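Side-chain contacts in putative GH105 family protein (Salmonella enterica subsp. enterica serovar Paratyphi A, PDB 3QWT), which is of unknown function but, as a possible GH105 member with an alpha/alpha toroid fold, probably hydrolyses glycosidic bonds, perhaps those of unsaturated uronyl sugars: residues K27-K32 with G327-I332; G75-Y80 with F115-Y120; G151-I156 with V191-Y196; T345-G348 with F353-H356. All blocks are in the same frame, centred on the assembly; numbering follows the deposited sequence.

Contact 1: residues K27-K32 with G327-I332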
loop_
_atom_site.group_PDB
_atom_site.type_symbol
_atom_site.label_atom_id
_atom_site.label_comp_id
_atom_site.label_asym_id
_atom_site.label_seq_id
_atom_site.Cartn_x
_atom_site.Cartn_y
_atom_site.Cartn_z
ATOM N N LYS A 27 -18.808 41.958 -11.886
ATOM C CA LYS A 27 -19.427 41.602 -10.616
ATOM C C LYS A 27 -20.783 42.300 -10.433
ATOM O O LYS A 27 -21.766 41.677 -10.010
ATOM C CB LYS A 27 -18.492 41.918 -9.452
ATOM C CG LYS A 27 -17.245 41.086 -9.418
ATOM C CD LYS A 27 -16.568 41.268 -8.078
ATOM C CE LYS A 27 -15.364 40.367 -7.916
ATOM N NZ LYS A 27 -14.641 40.689 -6.654
ATOM N N ALA A 28 -20.839 43.587 -10.762
ATOM C CA ALA A 28 -22.091 44.326 -10.621
ATOM C C ALA A 28 -23.187 43.734 -11.508
ATOM O O ALA A 28 -24.348 43.692 -11.119
ATOM C CB ALA A 28 -21.885 45.801 -10.922
ATOM N N LEU A 29 -22.807 43.262 -12.693
ATOM C CA LEU A 29 -23.741 42.596 -13.599
ATOM C C LEU A 29 -24.264 41.296 -12.963
ATOM O O LEU A 29 -25.469 41.021 -12.939
ATOM C CB LEU A 29 -23.031 42.301 -14.921
ATOM C CG LEU A 29 -23.843 41.951 -16.170
ATOM C CD1 LEU A 29 -24.871 43.029 -16.489
ATOM C CD2 LEU A 29 -22.903 41.759 -17.346
ATOM N N ILE A 30 -23.351 40.495 -12.435
ATOM C CA ILE A 30 -23.752 39.264 -11.776
ATOM C C ILE A 30 -24.736 39.567 -10.648
ATOM O O ILE A 30 -25.778 38.924 -10.542
ATOM C CB ILE A 30 -22.543 38.493 -11.287
ATOM C CG1 ILE A 30 -21.691 38.107 -12.499
ATOM C CG2 ILE A 30 -22.986 37.254 -10.518
ATOM C CD1 ILE A 30 -20.354 37.486 -12.172
ATOM N N GLN A 31 -24.433 40.571 -9.835
ATOM C CA GLN A 31 -25.357 40.955 -8.775
ATOM C C GLN A 31 -26.732 41.290 -9.351
ATOM O O GLN A 31 -27.752 40.784 -8.886
ATOM C CB GLN A 31 -24.799 42.112 -7.932
ATOM C CG GLN A 31 -23.408 41.833 -7.272
ATOM C CD GLN A 31 -23.378 40.654 -6.274
ATOM O OE1 GLN A 31 -24.409 40.200 -5.773
ATOM N NE2 GLN A 31 -22.180 40.164 -5.988
ATOM N N LYS A 32 -26.755 42.120 -10.384
ATOM C CA LYS A 32 -28.009 42.514 -11.030
ATOM C C LYS A 32 -28.793 41.313 -11.583
ATOM O O LYS A 32 -30.031 41.263 -11.533
ATOM C CB LYS A 32 -27.734 43.526 -12.155
ATOM C CG LYS A 32 -28.929 44.388 -12.529
ATOM C CD LYS A 32 -28.747 45.030 -13.903
ATOM C CE LYS A 32 -27.414 45.774 -14.034
ATOM N NZ LYS A 32 -27.158 46.214 -15.440
ATOM N N GLY A 327 -21.601 38.891 -26.504
ATOM C CA GLY A 327 -23.003 38.699 -26.820
ATOM C C GLY A 327 -23.898 38.576 -25.595
ATOM O O GLY A 327 -24.973 39.188 -25.547
ATOM N N ILE A 328 -23.468 37.792 -24.603
ATOM C CA ILE A 328 -24.272 37.585 -23.393
ATOM C C ILE A 328 -24.475 38.888 -22.636
ATOM O O ILE A 328 -25.569 39.175 -22.146
ATOM C CB ILE A 328 -23.651 36.545 -22.422
ATOM C CG1 ILE A 328 -23.701 35.131 -23.012
ATOM C CG2 ILE A 328 -24.389 36.557 -21.080
ATOM C CD1 ILE A 328 -25.116 34.636 -23.230
ATOM N N VAL A 329 -23.407 39.664 -22.516
ATOM C CA VAL A 329 -23.505 40.931 -21.829
ATOM C C VAL A 329 -24.485 41.829 -22.583
ATOM O O VAL A 329 -25.336 42.466 -21.971
ATOM C CB VAL A 329 -22.136 41.614 -21.689
ATOM C CG1 VAL A 329 -22.304 43.054 -21.221
ATOM C CG2 VAL A 329 -21.266 40.843 -20.722
ATOM N N LYS A 330 -24.383 41.848 -23.910
ATOM C CA LYS A 330 -25.308 42.629 -24.730
ATOM C C LYS A 330 -26.763 42.268 -24.457
ATOM O O LYS A 330 -27.654 43.112 -24.588
ATOM C CB LYS A 330 -25.000 42.456 -26.221
ATOM C CG LYS A 330 -24.264 43.633 -26.853
ATOM C CD LYS A 330 -23.025 44.022 -26.041
ATOM C CE LYS A 330 -21.794 43.194 -26.417
ATOM N NZ LYS A 330 -20.697 43.336 -25.414
ATOM N N HIS A 331 -27.005 41.020 -24.070
ATOM C CA HIS A 331 -28.372 40.543 -23.907
ATOM C C HIS A 331 -28.881 40.580 -22.471
ATOM O O HIS A 331 -29.968 40.084 -22.178
ATOM C CB HIS A 331 -28.521 39.132 -24.465
ATOM C CG HIS A 331 -28.608 39.081 -25.953
ATOM N ND1 HIS A 331 -27.538 39.367 -26.771
ATOM C CD2 HIS A 331 -29.642 38.779 -26.774
ATOM C CE1 HIS A 331 -27.906 39.239 -28.034
ATOM N NE2 HIS A 331 -29.179 38.884 -28.061
ATOM N N ILE A 332 -28.095 41.152 -21.573
ATOM C CA ILE A 332 -28.566 41.364 -20.218
ATOM C C ILE A 332 -29.246 42.739 -20.119
ATOM O O ILE A 332 -28.621 43.775 -20.359
ATOM C CB ILE A 332 -27.419 41.218 -19.212
ATOM C CG1 ILE A 332 -26.780 39.828 -19.351
ATOM C CG2 ILE A 332 -27.920 41.438 -17.798
ATOM C CD1 ILE A 332 -25.683 39.539 -18.341
#
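L29 on helix 23-37 meets V329, in the last turn of helix 318-330, and I332, just past its end, through methyl groups. Take the leucine from its root: CB points toward 327-332, and with CG anti to the backbone N (chi1 -164°) the chain continues outward. CG itself packs on I332 CD1 at 3.7 Å. Beyond it the branch divides. CD1 lies 3.7 Å from I332 CG2, while CD2 is shared, 3.7 Å from I332 CD1 and 3.9 Å from V329 CG2. L29 and I332 thus reach for each other tip to tip, whereas V329 is met at a slant.

The turn before I332 is tied back by H331, whose ND1 donates to G327 O at 2.8 Å; the donor stands tilted from the carbonyl plane. I30, also on helix 23-37, packs on M370 and L377 of helix 363-377, so the first helix of the chain meets two of the last, consistent with the closed ring of an alpha/alpha toroid.

Everything that touches across this contact is hydrocarbon. With about 161 Å² buried and the three residues still partly exposed, the two segments are held by dispersion and the removal of methyls from water, without directional bonds to fix a register.

Contact 2: residues G75-Y80 with F115-Y120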
loop_
_atom_site.group_PDB
_atom_site.type_symbol
_atom_site.label_atom_id
_atom_site.label_comp_id
_atom_site.label_asym_id
_atom_site.label_seq_id
_atom_site.Cartn_x
_atom_site.Cartn_y
_atom_site.Cartn_z
ATOM N N GLY A 75 -25.379 27.902 -10.455
ATOM C CA GLY A 75 -24.782 29.134 -10.936
ATOM C C GLY A 75 -24.407 30.045 -9.779
ATOM O O GLY A 75 -23.298 30.566 -9.722
HETATM N N MSE A 76 -25.338 30.236 -8.851
HETATM C CA MSE A 76 -25.055 30.983 -7.627
HETATM C C MSE A 76 -23.885 30.374 -6.866
HETATM O O MSE A 76 -22.987 31.095 -6.408
HETATM C CB MSE A 76 -26.283 31.007 -6.717
HETATM C CG MSE A 76 -27.418 31.873 -7.229
HETATM SE SE MSE A 76 -28.913 31.921 -5.951
HETATM C CE MSE A 76 -30.177 32.936 -7.035
ATOM N N TYR A 77 -23.894 29.049 -6.719
ATOM C CA TYR A 77 -22.851 28.400 -5.935
ATOM C C TYR A 77 -21.497 28.741 -6.533
ATOM O O TYR A 77 -20.577 29.129 -5.823
ATOM C CB TYR A 77 -23.018 26.878 -5.835
ATOM C CG TYR A 77 -21.896 26.296 -5.016
ATOM C CD1 TYR A 77 -21.869 26.480 -3.640
ATOM C CD2 TYR A 77 -20.826 25.638 -5.617
ATOM C CE1 TYR A 77 -20.820 25.996 -2.872
ATOM C CE2 TYR A 77 -19.763 25.151 -4.849
ATOM C CZ TYR A 77 -19.776 25.336 -3.478
ATOM O OH TYR A 77 -18.749 24.868 -2.696
ATOM N N HIS A 78 -21.398 28.610 -7.852
ATOM C CA HIS A 78 -20.162 28.938 -8.564
ATOM C C HIS A 78 -19.606 30.301 -8.157
ATOM O O HIS A 78 -18.463 30.408 -7.708
ATOM C CB HIS A 78 -20.357 28.841 -10.090
ATOM C CG HIS A 78 -20.059 27.479 -10.634
ATOM N ND1 HIS A 78 -18.866 27.167 -11.241
ATOM C CD2 HIS A 78 -20.777 26.329 -10.609
ATOM C CE1 HIS A 78 -18.864 25.890 -11.585
ATOM N NE2 HIS A 78 -20.014 25.360 -11.211
ATOM N N TYR A 79 -20.427 31.336 -8.286
ATOM C CA TYR A 79 -20.012 32.641 -7.816
ATOM C C TYR A 79 -19.561 32.600 -6.356
ATOM O O TYR A 79 -18.480 33.098 -6.019
ATOM C CB TYR A 79 -21.106 33.683 -8.022
ATOM C CG TYR A 79 -20.585 35.107 -7.859
ATOM C CD1 TYR A 79 -19.791 35.686 -8.842
ATOM C CD2 TYR A 79 -20.873 35.860 -6.722
ATOM C CE1 TYR A 79 -19.304 36.975 -8.709
ATOM C CE2 TYR A 79 -20.387 37.151 -6.579
ATOM C CZ TYR A 79 -19.598 37.702 -7.581
ATOM O OH TYR A 79 -19.094 38.980 -7.459
ATOM N N TYR A 80 -20.374 32.000 -5.490
ATOM C CA TYR A 80 -20.029 31.942 -4.075
ATOM C C TYR A 80 -18.685 31.239 -3.886
ATOM O O TYR A 80 -17.813 31.705 -3.151
ATOM C CB TYR A 80 -21.109 31.219 -3.251
ATOM C CG TYR A 80 -20.589 30.765 -1.903
ATOM C CD1 TYR A 80 -20.262 31.691 -0.913
ATOM C CD2 TYR A 80 -20.389 29.431 -1.630
ATOM C CE1 TYR A 80 -19.762 31.285 0.328
ATOM C CE2 TYR A 80 -19.890 29.018 -0.403
ATOM C CZ TYR A 80 -19.574 29.948 0.569
ATOM O OH TYR A 80 -19.083 29.536 1.786
ATOM N N PHE A 115 -29.710 18.899 -5.614
ATOM C CA PHE A 115 -28.855 18.199 -4.653
ATOM C C PHE A 115 -27.366 18.287 -4.970
ATOM O O PHE A 115 -26.519 18.116 -4.084
ATOM C CB PHE A 115 -29.362 16.790 -4.384
ATOM C CG PHE A 115 -30.698 16.787 -3.709
ATOM C CD1 PHE A 115 -30.796 17.093 -2.360
ATOM C CD2 PHE A 115 -31.860 16.566 -4.437
ATOM C CE1 PHE A 115 -32.029 17.129 -1.738
ATOM C CE2 PHE A 115 -33.096 16.597 -3.822
ATOM C CZ PHE A 115 -33.184 16.879 -2.470
ATOM N N LEU A 116 -27.067 18.614 -6.227
ATOM C CA LEU A 116 -25.731 19.012 -6.616
ATOM C C LEU A 116 -25.220 20.146 -5.713
ATOM O O LEU A 116 -24.133 20.059 -5.147
ATOM C CB LEU A 116 -25.714 19.436 -8.092
ATOM C CG LEU A 116 -24.399 20.025 -8.610
ATOM C CD1 LEU A 116 -23.217 19.137 -8.279
ATOM C CD2 LEU A 116 -24.471 20.249 -10.125
ATOM N N THR A 117 -26.009 21.206 -5.568
ATOM C CA THR A 117 -25.566 22.350 -4.769
ATOM C C THR A 117 -25.560 22.033 -3.277
ATOM O O THR A 117 -24.668 22.460 -2.533
ATOM C CB THR A 117 -26.413 23.584 -5.066
ATOM O OG1 THR A 117 -26.288 23.907 -6.456
ATOM C CG2 THR A 117 -25.969 24.777 -4.231
ATOM N N LEU A 118 -26.552 21.264 -2.843
ATOM C CA LEU A 118 -26.617 20.856 -1.456
ATOM C C LEU A 118 -25.375 20.040 -1.096
ATOM O O LEU A 118 -24.819 20.168 0.010
ATOM C CB LEU A 118 -27.874 20.030 -1.197
ATOM C CG LEU A 118 -28.125 19.817 0.294
ATOM C CD1 LEU A 118 -28.397 21.142 1.045
ATOM C CD2 LEU A 118 -29.240 18.797 0.512
ATOM N N ALA A 119 -24.941 19.208 -2.039
ATOM C CA ALA A 119 -23.760 18.393 -1.804
ATOM C C ALA A 119 -22.585 19.293 -1.473
ATOM O O ALA A 119 -21.861 19.042 -0.519
ATOM C CB ALA A 119 -23.439 17.481 -3.013
ATOM N N TYR A 120 -22.413 20.355 -2.250
ATOM C CA TYR A 120 -21.321 21.281 -2.007
ATOM C C TYR A 120 -21.487 21.999 -0.669
ATOM O O TYR A 120 -20.517 22.262 0.029
ATOM C CB TYR A 120 -21.223 22.312 -3.122
ATOM C CG TYR A 120 -20.415 21.870 -4.316
ATOM C CD1 TYR A 120 -21.044 21.454 -5.498
ATOM C CD2 TYR A 120 -19.023 21.862 -4.271
ATOM C CE1 TYR A 120 -20.303 21.059 -6.605
ATOM C CE2 TYR A 120 -18.276 21.463 -5.371
ATOM C CZ TYR A 120 -18.923 21.064 -6.537
ATOM O OH TYR A 120 -18.190 20.668 -7.631
#
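Y77 and Y120 lay their rings against each other between helices 67-83 and 114-125. The planes are 30° apart and the centroids 4.7 Å, but the rings are slid so far that they barely overlap. What sits over the Y77 face is mainly the stem of the partner: Y120 CB is 3.7 Å from the Y77 ring centroid, a CH-pi contact. In return, Y77 CE2 comes over the Y120 face near its rim, 3.4 Å from Y120 CG.

In Y77, CB points toward 115-120 and CG continues anti to the backbone N (chi1 180°). Y120 instead has CG anti to the carbonyl carbon (chi1 -86°). The two side chains cross at about a right angle. In the alpha/alpha toroid these helices run in roughly the same direction, with helix 86-102 between them in sequence.

T117, one turn before Y120, adds CG2 against Y77 CB at 4.0 Å. Around the pair, Y77 CE1 lies in plane at the edge of the Y80 ring, and E124 takes a hydrogen bond from Y80 OH and makes a weak one with Y77 OH. K180 of helix 170-184 makes a cation-pi contact with Y120.

Contact 3: residues G151-I156 with V191-Y196; sequences GGMQHI and VEEATY
A buried polar cluster beside a subunit interface brings G151 and M153 of a loop against E193 and Y196 of helix 188-205. Its bridge is a water, which donates to G151 O at 2.7 Å and to E193 OE1 at 2.7 Å; the two oxygens themselves stay 4.4 Å apart.

E193 reaches the spot with CG anti to the backbone N (chi1 174°) and a bend at chi2. Its OE1 also takes R147 in a salt bridge and a hydrogen bond from Q197, which bonds G151 O and M153 N as well, while OE2 pairs with R258 of the second subunit. Two arginines around one carboxylate would be expected to favour its charged form.

From the opposite direction comes selenomethionine M153, extended beyond CG, its CE methyl 4.1 Å from E193 OE1. G151 O also lies at the edge of the Y196 ring, near its plane, 4.0 Å from Y196 CE2. Y196 OH is hydrogen-bonded to the backbone O of H150, and R258 of the second subunit makes a cation-pi contact with the ring.

The loop follows helix 131-143 and leads on to strand 165-167. Helix 170-184 backs both halves of the contact, with T174 and L178 against M153 and V175 against A194.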
loop_
_atom_site.group_PDB
_atom_site.type_symbol
_atom_site.label_atom_id
_atom_site.label_comp_id
_atom_site.label_asym_id
_atom_site.label_seq_id
_atom_site.Cartn_x
_atom_site.Cartn_y
_atom_site.Cartn_z
ATOM N N GLY A 151 -30.163 -0.390 -18.870
ATOM C CA GLY A 151 -29.997 0.309 -17.616
ATOM C C GLY A 151 -29.719 1.781 -17.797
ATOM O O GLY A 151 -29.086 2.408 -16.953
ATOM N N GLY A 152 -30.194 2.341 -18.906
ATOM C CA GLY A 152 -30.109 3.775 -19.097
ATOM C C GLY A 152 -31.058 4.476 -18.148
ATOM O O GLY A 152 -32.146 3.979 -17.857
HETATM N N MSE A 153 -30.648 5.627 -17.642
HETATM C CA MSE A 153 -31.538 6.418 -16.803
HETATM C C MSE A 153 -32.697 6.978 -17.628
HETATM O O MSE A 153 -32.490 7.628 -18.660
HETATM C CB MSE A 153 -30.774 7.535 -16.122
HETATM C CG MSE A 153 -29.851 7.004 -15.040
HETATM SE SE MSE A 153 -29.206 8.452 -13.940
HETATM C CE MSE A 153 -28.691 7.438 -12.355
ATOM N N GLN A 154 -33.918 6.697 -17.191
ATOM C CA GLN A 154 -35.080 7.144 -17.934
ATOM C C GLN A 154 -35.384 8.580 -17.537
ATOM O O GLN A 154 -35.432 8.897 -16.349
ATOM C CB GLN A 154 -36.273 6.236 -17.660
ATOM C CG GLN A 154 -37.548 6.664 -18.359
ATOM C CD GLN A 154 -38.620 5.616 -18.234
ATOM O OE1 GLN A 154 -38.447 4.467 -18.672
ATOM N NE2 GLN A 154 -39.732 5.989 -17.615
ATOM N N HIS A 155 -35.553 9.457 -18.523
ATOM C CA HIS A 155 -35.823 10.856 -18.213
ATOM C C HIS A 155 -37.242 11.038 -17.672
ATOM O O HIS A 155 -38.087 11.651 -18.331
ATOM C CB HIS A 155 -35.583 11.765 -19.425
ATOM C CG HIS A 155 -35.567 13.224 -19.083
ATOM N ND1 HIS A 155 -34.441 13.862 -18.603
ATOM C CD2 HIS A 155 -36.539 14.164 -19.128
ATOM C CE1 HIS A 155 -34.718 15.136 -18.386
ATOM N NE2 HIS A 155 -35.985 15.345 -18.695
ATOM N N ILE A 156 -37.498 10.504 -16.474
ATOM C CA ILE A 156 -38.799 10.655 -15.843
ATOM C C ILE A 156 -38.929 11.989 -15.109
ATOM O O ILE A 156 -38.041 12.423 -14.381
ATOM C CB ILE A 156 -39.153 9.489 -14.896
ATOM C CG1 ILE A 156 -40.585 9.652 -14.374
ATOM C CG2 ILE A 156 -38.200 9.439 -13.732
ATOM C CD1 ILE A 156 -41.025 8.526 -13.463
ATOM N N VAL A 191 -20.313 6.909 -8.487
ATOM C CA VAL A 191 -19.485 7.469 -9.535
ATOM C C VAL A 191 -19.388 6.507 -10.712
ATOM O O VAL A 191 -19.359 6.939 -11.863
ATOM C CB VAL A 191 -18.082 7.774 -9.012
ATOM C CG1 VAL A 191 -17.195 8.256 -10.147
ATOM C CG2 VAL A 191 -18.158 8.808 -7.890
ATOM N N GLU A 192 -19.339 5.208 -10.421
ATOM C CA GLU A 192 -19.278 4.199 -11.482
ATOM C C GLU A 192 -20.581 4.264 -12.286
ATOM O O GLU A 192 -20.575 4.274 -13.522
ATOM C CB GLU A 192 -19.046 2.776 -10.931
ATOM C CG GLU A 192 -17.597 2.449 -10.580
ATOM C CD GLU A 192 -16.582 2.990 -11.608
ATOM O OE1 GLU A 192 -15.988 4.052 -11.325
ATOM O OE2 GLU A 192 -16.362 2.371 -12.684
ATOM N N GLU A 193 -21.695 4.350 -11.569
ATOM C CA GLU A 193 -22.994 4.456 -12.208
ATOM C C GLU A 193 -23.021 5.692 -13.095
ATOM O O GLU A 193 -23.500 5.655 -14.231
ATOM C CB GLU A 193 -24.094 4.544 -11.146
ATOM C CG GLU A 193 -25.475 4.814 -11.721
ATOM C CD GLU A 193 -25.994 3.682 -12.620
ATOM O OE1 GLU A 193 -26.933 3.926 -13.406
ATOM O OE2 GLU A 193 -25.481 2.547 -12.529
ATOM N N ALA A 194 -22.501 6.788 -12.561
ATOM C CA ALA A 194 -22.507 8.062 -13.275
ATOM C C ALA A 194 -21.718 8.000 -14.607
ATOM O O ALA A 194 -22.173 8.473 -15.641
ATOM C CB ALA A 194 -21.979 9.173 -12.365
ATOM N N THR A 195 -20.543 7.395 -14.560
ATOM C CA THR A 195 -19.708 7.199 -15.741
ATOM C C THR A 195 -20.395 6.330 -16.760
ATOM O O THR A 195 -20.385 6.637 -17.960
ATOM C CB THR A 195 -18.403 6.526 -15.349
ATOM O OG1 THR A 195 -17.781 7.337 -14.355
ATOM C CG2 THR A 195 -17.463 6.377 -16.572
ATOM N N TYR A 196 -20.990 5.235 -16.289
ATOM C CA TYR A 196 -21.740 4.387 -17.196
ATOM C C TYR A 196 -22.861 5.180 -17.870
ATOM O O TYR A 196 -23.048 5.095 -19.085
ATOM C CB TYR A 196 -22.278 3.149 -16.502
ATOM C CG TYR A 196 -23.143 2.301 -17.389
ATOM C CD1 TYR A 196 -22.573 1.436 -18.324
ATOM C CD2 TYR A 196 -24.536 2.381 -17.321
ATOM C CE1 TYR A 196 -23.353 0.654 -19.149
ATOM C CE2 TYR A 196 -25.342 1.592 -18.147
ATOM C CZ TYR A 196 -24.734 0.732 -19.063
ATOM O OH TYR A 196 -25.502 -0.044 -19.891
HETATM O O HOH W 1 -28.130 1.776 -14.498
#

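Contact 4: residues T345-G348 with F353-H356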
loop_
_atom_site.group_PDB
_atom_site.type_symbol
_atom_site.label_atom_id
_atom_site.label_comp_id
_atom_site.label_asym_id
_atom_site.label_seq_id
_atom_site.Cartn_x
_atom_site.Cartn_y
_atom_site.Cartn_z
ATOM N N THR A 345 -38.438 23.355 -22.294
ATOM C CA THR A 345 -38.653 22.701 -23.589
ATOM C C THR A 345 -38.640 21.175 -23.487
ATOM O O THR A 345 -37.601 20.568 -23.189
ATOM C CB THR A 345 -37.583 23.130 -24.633
ATOM O OG1 THR A 345 -37.656 24.538 -24.861
ATOM C CG2 THR A 345 -37.775 22.395 -25.954
ATOM N N GLY A 346 -39.793 20.565 -23.755
ATOM C CA GLY A 346 -39.918 19.117 -23.800
ATOM C C GLY A 346 -39.351 18.463 -25.055
ATOM O O GLY A 346 -38.615 19.084 -25.835
HETATM N N MSE A 347 -39.686 17.195 -25.256
HETATM C CA MSE A 347 -39.172 16.481 -26.413
HETATM C C MSE A 347 -40.065 16.744 -27.611
HETATM O O MSE A 347 -41.283 16.539 -27.551
HETATM C CB MSE A 347 -39.089 14.979 -26.147
HETATM C CG MSE A 347 -38.520 14.207 -27.325
HETATM SE SE MSE A 347 -36.625 14.605 -27.537
HETATM C CE MSE A 347 -36.121 14.430 -25.619
ATOM N N GLY A 348 -39.461 17.206 -28.697
ATOM C CA GLY A 348 -40.220 17.508 -29.895
ATOM C C GLY A 348 -40.307 16.310 -30.811
ATOM O O GLY A 348 -39.368 15.515 -30.898
ATOM N N PHE A 353 -41.523 22.219 -33.596
ATOM C CA PHE A 353 -41.794 22.223 -32.160
ATOM C C PHE A 353 -40.754 23.045 -31.412
ATOM O O PHE A 353 -41.083 23.791 -30.500
ATOM C CB PHE A 353 -41.834 20.792 -31.615
ATOM C CG PHE A 353 -41.764 20.708 -30.120
ATOM C CD1 PHE A 353 -42.918 20.592 -29.359
ATOM C CD2 PHE A 353 -40.547 20.740 -29.470
ATOM C CE1 PHE A 353 -42.852 20.506 -27.972
ATOM C CE2 PHE A 353 -40.475 20.654 -28.082
ATOM C CZ PHE A 353 -41.624 20.537 -27.334
ATOM N N TYR A 354 -39.496 22.896 -31.809
ATOM C CA TYR A 354 -38.401 23.604 -31.165
ATOM C C TYR A 354 -38.374 25.057 -31.583
ATOM O O TYR A 354 -37.974 25.925 -30.807
ATOM C CB TYR A 354 -37.067 22.930 -31.497
ATOM C CG TYR A 354 -36.943 21.590 -30.828
ATOM C CD1 TYR A 354 -36.470 21.485 -29.525
ATOM C CD2 TYR A 354 -37.340 20.434 -31.477
ATOM C CE1 TYR A 354 -36.377 20.262 -28.901
ATOM C CE2 TYR A 354 -37.259 19.208 -30.863
ATOM C CZ TYR A 354 -36.770 19.125 -29.574
ATOM O OH TYR A 354 -36.682 17.906 -28.956
ATOM N N ARG A 355 -38.815 25.310 -32.811
ATOM C CA ARG A 355 -38.782 26.647 -33.382
ATOM C C ARG A 355 -39.734 27.613 -32.683
ATOM O O ARG A 355 -39.432 28.797 -32.574
ATOM C CB ARG A 355 -39.072 26.603 -34.886
ATOM C CG ARG A 355 -37.986 25.901 -35.697
ATOM C CD ARG A 355 -38.398 25.740 -37.159
ATOM N NE ARG A 355 -37.353 25.105 -37.964
ATOM C CZ ARG A 355 -37.514 23.971 -38.647
ATOM N NH1 ARG A 355 -38.681 23.335 -38.626
ATOM N NH2 ARG A 355 -36.506 23.471 -39.353
ATOM N N HIS A 356 -40.859 27.104 -32.188
ATOM C CA HIS A 356 -41.880 27.976 -31.618
ATOM C C HIS A 356 -42.018 27.943 -30.083
ATOM O O HIS A 356 -43.071 28.274 -29.545
ATOM C CB HIS A 356 -43.231 27.716 -32.293
ATOM C CG HIS A 356 -43.163 27.744 -33.787
ATOM N ND1 HIS A 356 -43.480 26.654 -34.569
ATOM C CD2 HIS A 356 -42.797 28.727 -34.644
ATOM C CE1 HIS A 356 -43.317 26.964 -35.842
ATOM N NE2 HIS A 356 -42.904 28.217 -35.916
HETATM O O HOH W 2 -36.770 16.024 -30.761
#
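Residues 345-348 run as an extended loop, and after four intervening residues 353-355 form the last turn of the short helix 351-355, folding back so that G348 CA and F353 CA stand 5.5 Å apart. H356 then leaves the helical conformation. The loop's backbone does most of the meeting. G348 N donates to Y354 OH at 2.9 Å, nearly straight at 167°.

A water closes a small circuit on the same residues, 2.7 Å from G348 O, to which it donates, and 2.6 Å from Y354 OH. H215 is a further hydrogen-bond partner of that hydroxyl through ND1, so three groups grip one oxygen and fix the swing of the phenol. Selenomethionine M347, its chain bent back at chi2 and chi3, crosses the phenol at a slant, its SE 3.6 Å from Y354 OH.

In F353, CG is anti to the backbone N (chi1 166°), placing the ring beside the loop, and chi2 of 96° turns a face to G348. The bare CA of G348 rests over that face, 3.6 Å from the centroid in a CH-pi contact. F353 CD2 in turn sits over the centre of the Y354 ring. T345 CG2 touches both rings, 3.9 Å from F353 CE2 and from Y354 CE1.

W230 packs on T345 and Y354, and T345 O binds a glycerol, probably from the crystallisation liquor. The loop folds back on the short helix that follows it, among the loops of an alpha/alpha toroid; aromatic rings, a histidine and a small polyol together are consistent with a sugar-binding pocket, though none is established here.

From the N terminus, the chain opens contact 1 at 27-32 and does not close it until 327-332, so most of the toroid lies inside that loop. Contacts 2 and 3 are both nested there, in series: 75-80 meets 115-120, and later 151-156 meets 191-196, each closing a short loop of its own. Contact 4 opens and closes afterwards, near the C terminus; no two contacts cross. Contacts 1 and 2 touch, Y79 of helix 67-83 packing on K27, I30 and Q31. Contacts 3 and 4 approach to about 7 Å between nearest atoms. Contact 1 joins early and late helices, contact 2 joins two helices, and contacts 3 and 4 tie loops to helices.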